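Local atomic coordinates of amyloid-like protein 1 (Homo sapiens, PDB entry 3PMR), a protein that probably binds heparin through its E2 domain and takes part in cell adhesion, and pairs with a second copy of itself through that domain. Residues L37-R40 against R41-I45. Sequence-based numbering, arbitrary orientation.
Sequences LEER and RMRQI
Arg41 follows directly on Arg40 in the same helix, and its backbone N-H is donated to Leu37 O at 3.0 Å, an i to i+4 bond. Its side chain bends at chi2 and runs to helix 64-119, where NE forms a salt bridge with Glu88 and NH1 hydrogen-bonds Gln84. The same NH1 also reaches Gln44 OE1 at 2.9 Å; the donor sits on an amide lone pair, in the carbonyl plane, yet the N-H...O angle is only 134°, since OE1 lies out of the Arg41 guanidinium plane. Met42 N hydrogen-bonds Glu38 O at 2.9 Å, and the two side chains run side by side in the same direction, with Met42 SD 3.8 Å from Glu38 CG. Both face the second subunit, whose Arg149 forms a salt bridge with Glu38 OE2 and packs on Met42. Arg43 N hydrogen-bonds Glu39 O at 3.1 Å, while the charged ends stay apart: a water bridges them, accepting from Arg43 NH2 at 2.8 Å in the guanidinium plane and donating to Glu39 OE2 at 2.7 Å. Arg43 is poorly ordered, making this bridge less certain. Gln44 N hydrogen-bonds Arg40 O, and its NE2 lies 3.7 Å from Arg40 CG; that CG, anti to the backbone N (chi1 -178°), starts a chain running alongside Gln44, guanidinium and amide planes 30° apart. Four successive i to i+4 bonds identify regular alpha-helix within helix 26-56 of the E2 domain, one side packed in antiparallel coiled-coil fashion on helix 64-119 and another against the dimer partner.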
ATOM      1  N   LEU B  37      -7.031  10.362  -6.983  1.00 27.11           N
ATOM      2  CA  LEU B  37      -6.922   9.695  -8.277  1.00 24.92           C
ATOM      3  C   LEU B  37      -7.655   8.360  -8.315  1.00 27.83           C
ATOM      4  O   LEU B  37      -8.142   7.944  -9.370  1.00 32.21           O
ATOM      5  CB  LEU B  37      -5.454   9.482  -8.645  1.00 21.64           C
ATOM      6  CG  LEU B  37      -4.661  10.762  -8.936  1.00 37.89           C
ATOM      7  CD1 LEU B  37      -3.228  10.398  -9.309  1.00 35.67           C
ATOM      8  CD2 LEU B  37      -5.325  11.531 -10.067  1.00 32.17           C
ATOM      9  N   GLU B  38      -7.717   7.686  -7.168  1.00 27.25           N
ATOM     10  CA  GLU B  38      -8.409   6.406  -7.056  1.00 27.64           C
ATOM     11  C   GLU B  38      -9.888   6.638  -7.359  1.00 28.60           C
ATOM     12  O   GLU B  38     -10.500   5.927  -8.158  1.00 26.90           O
ATOM     13  CB  GLU B  38      -8.263   5.857  -5.628  1.00 29.18           C
ATOM     14  CG  GLU B  38      -9.062   4.584  -5.352  1.00 39.07           C
ATOM     15  CD  GLU B  38      -8.936   4.111  -3.908  1.00 54.30           C
ATOM     16  OE1 GLU B  38      -7.808   3.772  -3.494  1.00 47.70           O
ATOM     17  OE2 GLU B  38      -9.957   4.082  -3.188  1.00 47.87           O
ATOM     18  N   GLU B  39     -10.439   7.646  -6.697  1.00 21.44           N
ATOM     19  CA  GLU B  39     -11.842   8.035  -6.832  1.00 29.51           C
ATOM     20  C   GLU B  39     -12.179   8.529  -8.231  1.00 25.95           C
ATOM     21  O   GLU B  39     -13.223   8.188  -8.794  1.00 30.18           O
ATOM     22  CB  GLU B  39     -12.172   9.138  -5.819  1.00 31.67           C
ATOM     23  CG  GLU B  39     -12.184   8.674  -4.373  1.00 63.28           C
ATOM     24  CD  GLU B  39     -12.293   9.825  -3.386  1.00 94.68           C
ATOM     25  OE1 GLU B  39     -12.572   9.563  -2.194  1.00 98.12           O
ATOM     26  OE2 GLU B  39     -12.090  10.989  -3.799  1.00119.99           O
ATOM     27  N   ARG B  40     -11.295   9.345  -8.787  1.00 25.27           N
ATOM     28  CA  ARG B  40     -11.502   9.890 -10.121  1.00 29.39           C
ATOM     29  C   ARG B  40     -11.572   8.760 -11.152  1.00 28.37           C
ATOM     30  O   ARG B  40     -12.446   8.731 -12.014  1.00 23.80           O
ATOM     31  CB  ARG B  40     -10.354  10.846 -10.460  1.00 27.28           C
ATOM     32  CG  ARG B  40     -10.470  11.532 -11.816  1.00 44.77           C
ATOM     33  CD  ARG B  40      -9.261  12.428 -12.069  1.00 38.07           C
ATOM     34  NE  ARG B  40      -9.160  13.497 -11.079  1.00 52.17           N
ATOM     35  CZ  ARG B  40      -8.124  14.327 -10.981  1.00 61.18           C
ATOM     36  NH1 ARG B  40      -7.094  14.210 -11.816  1.00 39.55           N
ATOM     37  NH2 ARG B  40      -8.114  15.275 -10.049  1.00 43.40           N
ATOM     38  N   ARG B  41     -10.646   7.815 -11.047  1.00 22.26           N
ATOM     39  CA  ARG B  41     -10.604   6.707 -11.981  1.00 21.53           C
ATOM     40  C   ARG B  41     -11.769   5.736 -11.793  1.00 24.49           C
ATOM     41  O   ARG B  41     -12.285   5.183 -12.765  1.00 25.01           O
ATOM     42  CB  ARG B  41      -9.258   5.986 -11.866  1.00 32.68           C
ATOM     43  CG  ARG B  41      -8.063   6.886 -12.219  1.00 32.46           C
ATOM     44  CD  ARG B  41      -8.223   7.515 -13.611  1.00 28.12           C
ATOM     45  NE  ARG B  41      -7.014   8.218 -14.035  1.00 37.24           N
ATOM     46  CZ  ARG B  41      -6.742   8.547 -15.294  1.00 49.65           C
ATOM     47  NH1 ARG B  41      -7.596   8.238 -16.263  1.00 41.16           N
ATOM     48  NH2 ARG B  41      -5.606   9.169 -15.586  1.00 32.57           N
ATOM     49  N   MET B  42     -12.181   5.526 -10.548  1.00 25.06           N
ATOM     50  CA  MET B  42     -13.315   4.650 -10.276  1.00 26.70           C
ATOM     51  C   MET B  42     -14.565   5.190 -10.988  1.00 24.25           C
ATOM     52  O   MET B  42     -15.315   4.422 -11.581  1.00 24.67           O
ATOM     53  CB  MET B  42     -13.546   4.537  -8.760  1.00 26.35           C
ATOM     54  CG  MET B  42     -12.575   3.570  -8.080  1.00 30.33           C
ATOM     55  SD  MET B  42     -12.649   3.653  -6.283  1.00 38.06           S
ATOM     56  CE  MET B  42     -14.367   3.161  -6.014  1.00 33.97           C
ATOM     57  N   ARG B  43     -14.777   6.506 -10.947  1.00 31.75           N
ATOM     58  CA  ARG B  43     -15.929   7.125 -11.625  1.00 27.63           C
ATOM     59  C   ARG B  43     -15.865   6.981 -13.146  1.00 27.72           C
ATOM     60  O   ARG B  43     -16.891   6.794 -13.803  1.00 29.48           O
ATOM     61  CB  ARG B  43     -16.030   8.618 -11.315  1.00 38.97           C
ATOM     62  CG  ARG B  43     -16.329   8.966  -9.883  1.00 57.72           C
ATOM     63  CD  ARG B  43     -16.807  10.404  -9.792  1.00 64.94           C
ATOM     64  NE  ARG B  43     -16.563  10.968  -8.469  1.00 93.98           N
ATOM     65  CZ  ARG B  43     -15.376  11.399  -8.052  1.00102.71           C
ATOM     66  NH1 ARG B  43     -14.322  11.337  -8.858  1.00101.33           N
ATOM     67  NH2 ARG B  43     -15.239  11.885  -6.827  1.00112.91           N
ATOM     68  N   GLN B  44     -14.668   7.104 -13.708  1.00 27.05           N
ATOM     69  CA  GLN B  44     -14.500   6.974 -15.156  1.00 27.04           C
ATOM     70  C   GLN B  44     -14.780   5.540 -15.588  1.00 20.57           C
ATOM     71  O   GLN B  44     -15.434   5.307 -16.590  1.00 27.30           O
ATOM     72  CB  GLN B  44     -13.078   7.357 -15.575  1.00 19.27           C
ATOM     73  CG  GLN B  44     -12.774   8.833 -15.446  1.00 32.22           C
ATOM     74  CD  GLN B  44     -11.294   9.149 -15.651  1.00 38.03           C
ATOM     75  OE1 GLN B  44     -10.510   8.295 -16.072  1.00 41.46           O
ATOM     76  NE2 GLN B  44     -10.914  10.383 -15.355  1.00 46.67           N
ATOM     77  N   ILE B  45     -14.272   4.582 -14.829  1.00 26.28           N
ATOM     78  CA  ILE B  45     -14.496   3.179 -15.141  1.00 26.53           C
ATOM     79  C   ILE B  45     -15.991   2.894 -15.085  1.00 26.14           C
ATOM     80  O   ILE B  45     -16.541   2.208 -15.939  1.00 27.51           O
ATOM     81  CB  ILE B  45     -13.807   2.250 -14.120  1.00 27.00           C
ATOM     82  CG1 ILE B  45     -12.289   2.431 -14.187  1.00 33.61           C
ATOM     83  CG2 ILE B  45     -14.205   0.808 -14.389  1.00 25.31           C
ATOM     84  CD1 ILE B  45     -11.523   1.698 -13.098  1.00 42.13           C
TER
HETATM   85  O   HOH W   1     -13.186  12.981  -5.227  1.00 62.15           O